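3',5'-nucleoside bisphosphate phosphatase (Chromobacterium violaceum, PDB 2YB1) removes the 3'-phosphate from nucleoside 3',5'-bisphosphates, releasing nucleoside 5'-phosphate and orthophosphate with the help of three manganese ions per subunit. Local coordinates at residues A35-D40 with H75-G80; S66-R71 with S167-S172; I217-G222 with L241-G246. All blocks are in the same frame, centred on the assembly; numbering follows the deposited sequence.

Contact 1: residues A35-D40 with H75-G80. With MN (manganese (II) ion), chain D; MN (manganese (II) ion), chain B; AMP (adenosine monophosphate), chain E.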
loop_
_atom_site.group_PDB
_atom_site.type_symbol
_atom_site.label_atom_id
_atom_site.label_comp_id
_atom_site.label_asym_id
_atom_site.label_seq_id
_atom_site.Cartn_x
_atom_site.Cartn_y
_atom_site.Cartn_z
ATOM N N ALA A 35 9.911 5.245 1.490
ATOM C CA ALA A 35 9.359 4.211 2.378
ATOM C C ALA A 35 8.713 3.075 1.578
ATOM O O ALA A 35 7.801 3.311 0.782
ATOM C CB ALA A 35 8.357 4.816 3.399
ATOM N N LEU A 36 9.203 1.847 1.780
ATOM C CA LEU A 36 8.617 0.670 1.135
ATOM C C LEU A 36 7.390 0.241 1.942
ATOM O O LEU A 36 7.471 0.094 3.166
ATOM C CB LEU A 36 9.641 -0.477 1.048
ATOM C CG LEU A 36 9.145 -1.836 0.521
ATOM C CD1 LEU A 36 8.588 -1.712 -0.892
ATOM C CD2 LEU A 36 10.253 -2.896 0.579
ATOM N N THR A 37 6.231 0.156 1.295
ATOM C CA THR A 37 5.046 -0.268 2.033
ATOM C C THR A 37 4.379 -1.423 1.323
ATOM O O THR A 37 3.380 -1.239 0.614
ATOM C CB THR A 37 4.062 0.932 2.073
ATOM O OG1 THR A 37 3.770 1.349 0.734
ATOM C CG2 THR A 37 4.705 2.116 2.761
ATOM N N ASP A 38 4.805 -2.632 1.659
ATOM C CA ASP A 38 4.222 -3.821 1.057
ATOM C C ASP A 38 2.942 -4.173 1.782
ATOM O O ASP A 38 2.777 -3.826 2.960
ATOM C CB ASP A 38 5.214 -4.986 1.078
ATOM C CG ASP A 38 6.174 -4.942 -0.097
ATOM O OD1 ASP A 38 5.694 -4.919 -1.250
ATOM O OD2 ASP A 38 7.397 -4.914 0.131
ATOM N N HIS A 39 2.033 -4.846 1.075
ATOM C CA HIS A 39 0.757 -5.261 1.657
ATOM C C HIS A 39 0.949 -6.272 2.773
ATOM O O HIS A 39 1.572 -7.314 2.567
ATOM C CB HIS A 39 -0.113 -5.926 0.596
ATOM C CG HIS A 39 -0.564 -5.004 -0.492
ATOM N ND1 HIS A 39 -1.542 -4.053 -0.299
ATOM C CD2 HIS A 39 -0.206 -4.918 -1.797
ATOM C CE1 HIS A 39 -1.761 -3.411 -1.435
ATOM N NE2 HIS A 39 -0.965 -3.918 -2.360
ATOM N N ASP A 40 0.425 -5.950 3.951
ATOM C CA ASP A 40 0.231 -6.912 5.040
ATOM C C ASP A 40 1.486 -7.701 5.388
ATOM O O ASP A 40 1.410 -8.838 5.889
ATOM C CB ASP A 40 -0.930 -7.847 4.683
ATOM C CG ASP A 40 -2.216 -7.078 4.415
ATOM O OD1 ASP A 40 -2.418 -6.062 5.097
ATOM O OD2 ASP A 40 -3.000 -7.460 3.521
ATOM N N HIS A 75 -7.253 0.742 2.810
ATOM C CA HIS A 75 -5.853 0.425 3.077
ATOM C C HIS A 75 -5.227 1.474 3.979
ATOM O O HIS A 75 -5.320 2.676 3.705
ATOM C CB HIS A 75 -5.075 0.299 1.762
ATOM C CG HIS A 75 -5.397 -0.942 0.992
ATOM N ND1 HIS A 75 -5.002 -1.132 -0.316
ATOM C CD2 HIS A 75 -6.061 -2.066 1.349
ATOM C CE1 HIS A 75 -5.412 -2.318 -0.732
ATOM N NE2 HIS A 75 -6.050 -2.910 0.263
ATOM N N ILE A 76 -4.609 1.016 5.065
ATOM C CA ILE A 76 -3.964 1.914 6.025
ATOM C C ILE A 76 -2.460 1.671 6.003
ATOM O O ILE A 76 -1.993 0.585 6.351
ATOM C CB ILE A 76 -4.498 1.695 7.479
ATOM C CG1 ILE A 76 -6.022 1.857 7.528
ATOM C CG2 ILE A 76 -3.788 2.628 8.467
ATOM C CD1 ILE A 76 -6.513 3.243 7.089
ATOM N N VAL A 77 -1.711 2.679 5.570
ATOM C CA VAL A 77 -0.255 2.624 5.568
ATOM C C VAL A 77 0.303 2.914 6.967
ATOM O O VAL A 77 -0.213 3.783 7.673
ATOM C CB VAL A 77 0.314 3.657 4.561
ATOM C CG1 VAL A 77 1.764 4.011 4.891
ATOM C CG2 VAL A 77 0.176 3.138 3.124
ATOM N N GLY A 78 1.287 2.139 7.415
ATOM C CA GLY A 78 2.102 2.587 8.537
ATOM C C GLY A 78 3.477 3.087 8.121
ATOM O O GLY A 78 4.135 2.451 7.277
ATOM N N LEU A 79 3.981 4.124 8.795
ATOM C CA LEU A 79 5.301 4.669 8.461
ATOM C C LEU A 79 6.109 4.897 9.730
ATOM O O LEU A 79 5.575 5.412 10.720
ATOM C CB LEU A 79 5.175 5.996 7.700
ATOM C CG LEU A 79 4.492 6.002 6.321
ATOM C CD1 LEU A 79 4.275 7.439 5.852
ATOM C CD2 LEU A 79 5.305 5.203 5.289
ATOM N N GLY A 80 7.396 4.546 9.692
ATOM C CA GLY A 80 8.236 4.665 10.870
ATOM C C GLY A 80 7.974 3.558 11.890
ATOM O O GLY A 80 8.286 3.711 13.072
HETATM MN MN MN D . -3.757 0.330 -1.431
HETATM MN MN MN B . -1.065 -3.447 -4.517
HETATM P P AMP E . -5.981 -8.170 -2.829
HETATM O O1P AMP E . -7.470 -7.895 -2.821
HETATM O O2P AMP E . -5.383 -7.525 -1.597
HETATM O O3P AMP E . -5.731 -9.640 -3.055
HETATM O "O5'" AMP E . -5.530 -7.354 -4.121
HETATM C "C5'" AMP E . -5.655 -5.943 -4.165
HETATM C "C4'" AMP E . -4.638 -5.323 -5.086
HETATM O "O4'" AMP E . -5.099 -5.430 -6.452
HETATM C "C3'" AMP E . -4.396 -3.833 -4.891
HETATM O "O3'" AMP E . -3.475 -3.563 -3.844
HETATM C "C2'" AMP E . -3.909 -3.372 -6.262
HETATM O "O2'" AMP E . -2.517 -3.621 -6.407
HETATM C "C1'" AMP E . -4.669 -4.308 -7.202
HETATM N N9 AMP E . -5.855 -3.654 -7.783
HETATM C C8 AMP E . -7.083 -3.578 -7.226
HETATM N N7 AMP E . -7.930 -2.884 -8.040
HETATM C C5 AMP E . -7.233 -2.500 -9.129
HETATM C C6 AMP E . -7.511 -1.747 -10.374
HETATM N N6 AMP E . -8.742 -1.240 -10.620
HETATM N N1 AMP E . -6.492 -1.583 -11.253
HETATM C C2 AMP E . -5.258 -2.076 -11.025
HETATM N N3 AMP E . -4.934 -2.768 -9.915
HETATM C C4 AMP E . -5.865 -3.009 -8.954
#

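Contact 2: residues S66-R71 with S167-S172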
loop_
_atom_site.group_PDB
_atom_site.type_symbol
_atom_site.label_atom_id
_atom_site.label_comp_id
_atom_site.label_asym_id
_atom_site.label_seq_id
_atom_site.Cartn_x
_atom_site.Cartn_y
_atom_site.Cartn_z
ATOM N N SER A 66 -4.378 -4.119 5.033
ATOM C CA SER A 66 -5.721 -4.337 4.494
ATOM C C SER A 66 -6.746 -4.303 5.620
ATOM O O SER A 66 -6.588 -4.988 6.634
ATOM C CB SER A 66 -5.805 -5.700 3.795
ATOM O OG SER A 66 -4.790 -5.857 2.807
ATOM N N VAL A 67 -7.800 -3.515 5.415
ATOM C CA VAL A 67 -8.827 -3.273 6.423
ATOM C C VAL A 67 -10.222 -3.433 5.806
ATOM O O VAL A 67 -10.469 -2.985 4.684
ATOM C CB VAL A 67 -8.676 -1.840 7.033
ATOM C CG1 VAL A 67 -9.936 -1.414 7.826
ATOM C CG2 VAL A 67 -7.442 -1.765 7.922
ATOM N N SER A 68 -11.127 -4.096 6.525
ATOM C CA SER A 68 -12.537 -4.067 6.136
ATOM C C SER A 68 -13.244 -3.128 7.097
ATOM O O SER A 68 -13.224 -3.334 8.318
ATOM C CB SER A 68 -13.175 -5.460 6.173
ATOM O OG SER A 68 -12.514 -6.357 5.294
ATOM N N TRP A 69 -13.822 -2.070 6.552
ATOM C CA TRP A 69 -14.549 -1.097 7.354
ATOM C C TRP A 69 -15.968 -1.052 6.789
ATOM O O TRP A 69 -16.196 -0.537 5.686
ATOM C CB TRP A 69 -13.851 0.266 7.238
ATOM C CG TRP A 69 -14.475 1.412 8.012
ATOM C CD1 TRP A 69 -14.443 1.614 9.368
ATOM C CD2 TRP A 69 -15.172 2.530 7.458
ATOM N NE1 TRP A 69 -15.095 2.780 9.691
ATOM C CE2 TRP A 69 -15.549 3.365 8.536
ATOM C CE3 TRP A 69 -15.522 2.906 6.154
ATOM C CZ2 TRP A 69 -16.257 4.553 8.350
ATOM C CZ3 TRP A 69 -16.229 4.101 5.969
ATOM C CH2 TRP A 69 -16.590 4.903 7.067
ATOM N N GLY A 70 -16.925 -1.589 7.537
ATOM C CA GLY A 70 -18.248 -1.806 6.970
ATOM C C GLY A 70 -18.159 -2.648 5.701
ATOM O O GLY A 70 -17.503 -3.695 5.687
ATOM N N ARG A 71 -18.809 -2.197 4.631
ATOM C CA ARG A 71 -18.788 -2.920 3.355
ATOM C C ARG A 71 -17.567 -2.554 2.509
ATOM O O ARG A 71 -17.415 -3.030 1.382
ATOM C CB ARG A 71 -20.058 -2.622 2.546
ATOM C CG ARG A 71 -19.980 -1.322 1.745
ATOM C CD ARG A 71 -21.094 -1.212 0.701
ATOM N NE ARG A 71 -20.641 -0.531 -0.513
ATOM C CZ ARG A 71 -20.897 0.742 -0.803
ATOM N NH1 ARG A 71 -21.610 1.487 0.034
ATOM N NH2 ARG A 71 -20.443 1.275 -1.932
ATOM N N SER A 167 -15.397 -12.277 -1.518
ATOM C CA SER A 167 -15.422 -11.343 -0.398
ATOM C C SER A 167 -14.587 -11.912 0.732
ATOM O O SER A 167 -14.516 -13.132 0.913
ATOM C CB SER A 167 -16.855 -11.089 0.077
ATOM O OG SER A 167 -17.644 -10.599 -0.992
ATOM N N HIS A 168 -13.925 -11.034 1.474
ATOM C CA HIS A 168 -13.043 -11.485 2.537
ATOM C C HIS A 168 -12.958 -10.417 3.607
ATOM O O HIS A 168 -12.919 -9.230 3.291
ATOM C CB HIS A 168 -11.648 -11.746 1.973
ATOM C CG HIS A 168 -10.747 -12.466 2.920
ATOM N ND1 HIS A 168 -10.911 -13.798 3.229
ATOM C CD2 HIS A 168 -9.681 -12.041 3.636
ATOM C CE1 HIS A 168 -9.978 -14.166 4.089
ATOM N NE2 HIS A 168 -9.219 -13.118 4.355
ATOM N N GLN A 169 -12.906 -10.831 4.867
ATOM C CA GLN A 169 -12.766 -9.857 5.948
ATOM C C GLN A 169 -11.305 -9.682 6.362
ATOM O O GLN A 169 -10.640 -10.633 6.773
ATOM C CB GLN A 169 -13.643 -10.211 7.154
ATOM C CG GLN A 169 -13.496 -9.205 8.294
ATOM C CD GLN A 169 -14.598 -9.295 9.337
ATOM O OE1 GLN A 169 -14.392 -9.825 10.432
ATOM N NE2 GLN A 169 -15.769 -8.753 9.008
ATOM N N TRP A 170 -10.808 -8.461 6.218
ATOM C CA TRP A 170 -9.440 -8.108 6.594
ATOM C C TRP A 170 -9.409 -7.567 8.026
ATOM O O TRP A 170 -10.322 -7.839 8.811
ATOM C CB TRP A 170 -8.827 -7.126 5.590
ATOM C CG TRP A 170 -8.982 -7.561 4.163
ATOM C CD1 TRP A 170 -9.882 -7.082 3.254
ATOM C CD2 TRP A 170 -8.228 -8.576 3.483
ATOM N NE1 TRP A 170 -9.726 -7.724 2.045
ATOM C CE2 TRP A 170 -8.718 -8.644 2.158
ATOM C CE3 TRP A 170 -7.171 -9.416 3.857
ATOM C CZ2 TRP A 170 -8.187 -9.522 1.203
ATOM C CZ3 TRP A 170 -6.651 -10.300 2.906
ATOM C CH2 TRP A 170 -7.163 -10.340 1.596
ATOM N N ALA A 171 -8.342 -6.862 8.392
ATOM C CA ALA A 171 -8.228 -6.328 9.751
ATOM C C ALA A 171 -9.330 -5.321 10.051
ATOM O O ALA A 171 -9.923 -4.745 9.143
ATOM C CB ALA A 171 -6.869 -5.676 9.954
ATOM N N SER A 172 -9.629 -5.126 11.328
ATOM C CA SER A 172 -10.463 -4.005 11.712
ATOM C C SER A 172 -9.632 -2.721 11.602
ATOM O O SER A 172 -8.388 -2.756 11.641
ATOM C CB SER A 172 -10.984 -4.185 13.137
ATOM O OG SER A 172 -9.959 -3.924 14.082
#

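Contact 3: residues I217-G222 with L241-G246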
loop_
_atom_site.group_PDB
_atom_site.type_symbol
_atom_site.label_atom_id
_atom_site.label_comp_id
_atom_site.label_asym_id
_atom_site.label_seq_id
_atom_site.Cartn_x
_atom_site.Cartn_y
_atom_site.Cartn_z
ATOM N N ILE A 217 -3.040 11.071 6.151
ATOM C CA ILE A 217 -3.815 10.725 4.977
ATOM C C ILE A 217 -2.988 11.050 3.736
ATOM O O ILE A 217 -2.279 12.065 3.689
ATOM C CB ILE A 217 -5.183 11.481 4.963
ATOM C CG1 ILE A 217 -6.031 11.064 3.745
ATOM C CG2 ILE A 217 -4.966 13.013 5.018
ATOM C CD1 ILE A 217 -7.481 11.516 3.808
ATOM N N GLU A 218 -3.059 10.182 2.735
ATOM C CA GLU A 218 -2.365 10.455 1.486
ATOM C C GLU A 218 -3.095 11.546 0.723
ATOM O O GLU A 218 -4.288 11.455 0.461
ATOM C CB GLU A 218 -2.224 9.180 0.644
ATOM C CG GLU A 218 -1.192 8.234 1.221
ATOM C CD GLU A 218 -0.986 6.975 0.403
ATOM O OE1 GLU A 218 -1.781 6.707 -0.526
ATOM O OE2 GLU A 218 -0.023 6.251 0.709
ATOM N N VAL A 219 -2.353 12.589 0.393
ATOM C CA VAL A 219 -2.840 13.699 -0.411
ATOM C C VAL A 219 -2.254 13.572 -1.811
ATOM O O VAL A 219 -2.984 13.569 -2.800
ATOM C CB VAL A 219 -2.517 15.052 0.242
ATOM C CG1 VAL A 219 -2.863 16.197 -0.709
ATOM C CG2 VAL A 219 -3.299 15.176 1.541
ATOM N N ALA A 220 -0.928 13.535 -1.903
ATOM C CA ALA A 220 -0.300 13.257 -3.184
ATOM C C ALA A 220 -0.213 11.736 -3.332
ATOM O O ALA A 220 0.348 11.052 -2.483
ATOM C CB ALA A 220 1.066 13.907 -3.266
ATOM N N SER A 221 -0.824 11.205 -4.382
ATOM C CA SER A 221 -0.834 9.762 -4.597
ATOM C C SER A 221 -0.891 9.464 -6.091
ATOM O O SER A 221 -1.557 10.173 -6.855
ATOM C CB SER A 221 -2.016 9.128 -3.851
ATOM O OG SER A 221 -2.328 7.845 -4.349
ATOM N N GLY A 222 -0.176 8.422 -6.509
ATOM C CA GLY A 222 -0.184 8.017 -7.898
ATOM C C GLY A 222 -1.594 7.724 -8.356
ATOM O O GLY A 222 -1.884 7.774 -9.552
ATOM N N LEU A 241 -5.014 16.412 10.113
ATOM C CA LEU A 241 -4.214 15.265 9.653
ATOM C C LEU A 241 -2.965 15.718 8.904
ATOM O O LEU A 241 -2.991 16.717 8.174
ATOM C CB LEU A 241 -5.046 14.367 8.739
ATOM C CG LEU A 241 -6.254 13.663 9.361
ATOM C CD1 LEU A 241 -7.062 12.950 8.287
ATOM C CD2 LEU A 241 -5.785 12.686 10.430
ATOM N N TYR A 242 -1.882 14.964 9.069
ATOM C CA TYR A 242 -0.646 15.183 8.319
ATOM C C TYR A 242 -0.734 14.538 6.939
ATOM O O TYR A 242 -1.329 13.470 6.783
ATOM C CB TYR A 242 0.553 14.619 9.101
ATOM C CG TYR A 242 0.756 15.377 10.393
ATOM C CD1 TYR A 242 1.412 16.601 10.399
ATOM C CD2 TYR A 242 0.252 14.893 11.596
ATOM C CE1 TYR A 242 1.573 17.319 11.570
ATOM C CE2 TYR A 242 0.415 15.603 12.784
ATOM C CZ TYR A 242 1.079 16.819 12.759
ATOM O OH TYR A 242 1.253 17.551 13.920
ATOM N N ALA A 243 -0.133 15.187 5.946
ATOM C CA ALA A 243 -0.271 14.750 4.555
ATOM C C ALA A 243 0.886 13.871 4.147
ATOM O O ALA A 243 2.047 14.198 4.384
ATOM C CB ALA A 243 -0.370 15.950 3.616
ATOM N N SER A 244 0.556 12.756 3.507
ATOM C CA SER A 244 1.563 11.856 2.995
ATOM C C SER A 244 1.522 11.891 1.473
ATOM O O SER A 244 0.531 12.337 0.878
ATOM C CB SER A 244 1.321 10.440 3.486
ATOM O OG SER A 244 2.460 9.664 3.213
ATOM N N SER A 245 2.633 11.479 0.860
ATOM C CA SER A 245 2.769 11.417 -0.585
ATOM C C SER A 245 3.377 10.059 -0.987
ATOM O O SER A 245 4.368 9.611 -0.397
ATOM C CB SER A 245 3.679 12.557 -1.051
ATOM O OG SER A 245 3.296 13.799 -0.461
ATOM N N GLY A 246 2.779 9.384 -1.959
ATOM C CA GLY A 246 3.438 8.211 -2.505
ATOM C C GLY A 246 2.946 7.844 -3.890
ATOM O O GLY A 246 1.786 8.064 -4.219
HETATM O O HOH W 1 2.123 7.171 2.423
HETATM O O HOH W 2 -0.656 6.244 -3.056
#

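Contact 1: residues A35-D40 with H75-G80
Ala35 meets Leu79 at one end of this contact and His39 meets His75 at the other, the two ends lying across the barrel-like interior of the PHP fold from strand 33-36 and the loop after it to strand 72-79. Strand 59-69 lies between these two strands in the sheet, and side chains alone make the contact; at its middle Thr37 CA stands 7.0 Å from Val77 CA. The tight part is apolar. CD2 of Leu79 comes to 3.6 Å from Ala35 CB, and the same methyl touches Thr37 CG2 at 4.0 Å. Thr37 and Val77 cross at about a right angle, methyl against methyl. The threonine torsion (chi1 57°) sets CG2 beside the backbone N, where it can reach both partners, while OG1 bonds to the backbone N of Phe8.

The histidine end is looser and opens on the ligand pocket. The edge of His39 is turned toward the face of His75 in an offset edge-to-face pair, with centroids 5.4 Å apart and planes at 66°; the nearest ring atoms are the two CE1 carbons. Each ring is anchored to its own manganese by one nitrogen. His75 ND1 binds one ion, which it shares with Glu64 and His191. His39 NE2 binds a second at 2.2 Å, shared with Asp14 and His250, and the ribose of AMP adds O3' and O2' to that site. AMP O3' also lies near the plane of the His75 ring, at its edge, 3.9 Å from His75 CE1. His39 NE2 and AMP O3' are only 2.9 Å apart because both bind the same manganese.

Contact 2: residues S66-R71 with S167-S172
The indole of Trp170 is covered on both faces. Ser66 CB sits 3.5 Å above one face, offset toward the rim, and is nearest to CG; His168 CD2 lies 3.4 Å above the opposite face, also toward the rim. The imidazole of His168 in turn has Trp170 CD2 at its edge and in its plane, so the indole is held between a strand residue and a residue of its own loop. The chi1 of Trp170 (-50°) puts CG beside the backbone N and brings one face of the indole over Ser66 CB, while Trp170 CB rests against Ser66 O.

Polar bonds fix the loop beside this packing. Ser68 OG accepts the backbone N-H of Trp170 at 2.9 Å, and the angle of 174° at the hydrogen makes it almost straight. A single beta bridge joins Val67 and Ala171: Ala171 N donates to Ser66 O at 3.1 Å, and Ala171 O accepts from Ser68 N at 3.0 Å. That carbonyl also takes a CA-H...O contact from Val67. The OG of Ser66 bonds instead to Asp40, and Ser172 OG caps the following helix 173-182 through Asp175 N.

Helix 99-112 adds Arg99 and Arg102 against Trp170, both of which also hydrogen-bond AMP, and Trp170 CZ2 lies 4.4 Å from AMP O1P, a phosphate oxygen. The arrangement is thus a loop pinned to a sheet strand by an isolated beta bridge, bordering the substrate pocket of this PHP-family phosphatase.

Contact 3: residues I217-G222 with L241-G246
Ile217 lays CG2 against Leu241, 3.9 Å from CD1 and close to CB as well, and the two side chains cross at about a right angle. Its chi1 of -178° sends CG1 the other way, leaving CG2 as the branch that touches. Farther along, Val219 CG2 packs on Ala243 CB at 3.7 Å, and Ala220 CB meets the CB and OG of Ser245. Helix 226-239 covers Ile217, Val219, Ala220 and Leu241, as expected of the beta-alpha-beta unit in which it links these two parallel strands.

The backbone pairing changes register by one residue between Glu218 and Ala220, a beta bulge. Ser244 O receives Val219 N at 2.9 Å and, more weakly, Ala220 N at 3.4 Å, one carbonyl serving two successive amides. Beyond the bulge Gly246 N donates to Ala220 O, and Gly246 O accepts from Gly222 N.

On the face that carries Glu218 and Ser244, polar groups meet through water. One water donates to Glu218 OE2 and accepts from Ser244 OG at 2.6 Å. Another donates to Glu218 OE1 and accepts from Ser221 OG, which also bonds to the backbone N of Ser223; its bond to Gly246 O is longer, 3.3 Å. The carboxylate also bonds His7 ND1 through OE2 and the backbone N of His191 through OE1. Each oxygen is thus bonded to a protein nitrogen and a water, four bonds that should restrict rotation of the buried carboxylate; its charge would probably polarise the ring of His7, a manganese ligand, consistent with a second-shell role in orienting it.

From the N terminus, strand 33-36 and its following loop open contact 1, which closes a loop on strand 72-79. Before that closure the chain passes through 66-71, the first half of contact 2, and only returns to it at 167-172 after several helices; contacts 1 and 2 therefore cross. They also touch, Ile76 CG1 packing on Val67 CG2 at 3.9 Å. Contact 3 follows both in series and closes a short loop around helix 226-239 on the last strand of the sheet, which bonds back to Leu6, just after the N-terminal strand 4-5. It still touches contact 1, where Leu79 CD1 packs on Ser244 OG, whereas contact 2 lies about 12 Å from contact 3 at the nearest atoms.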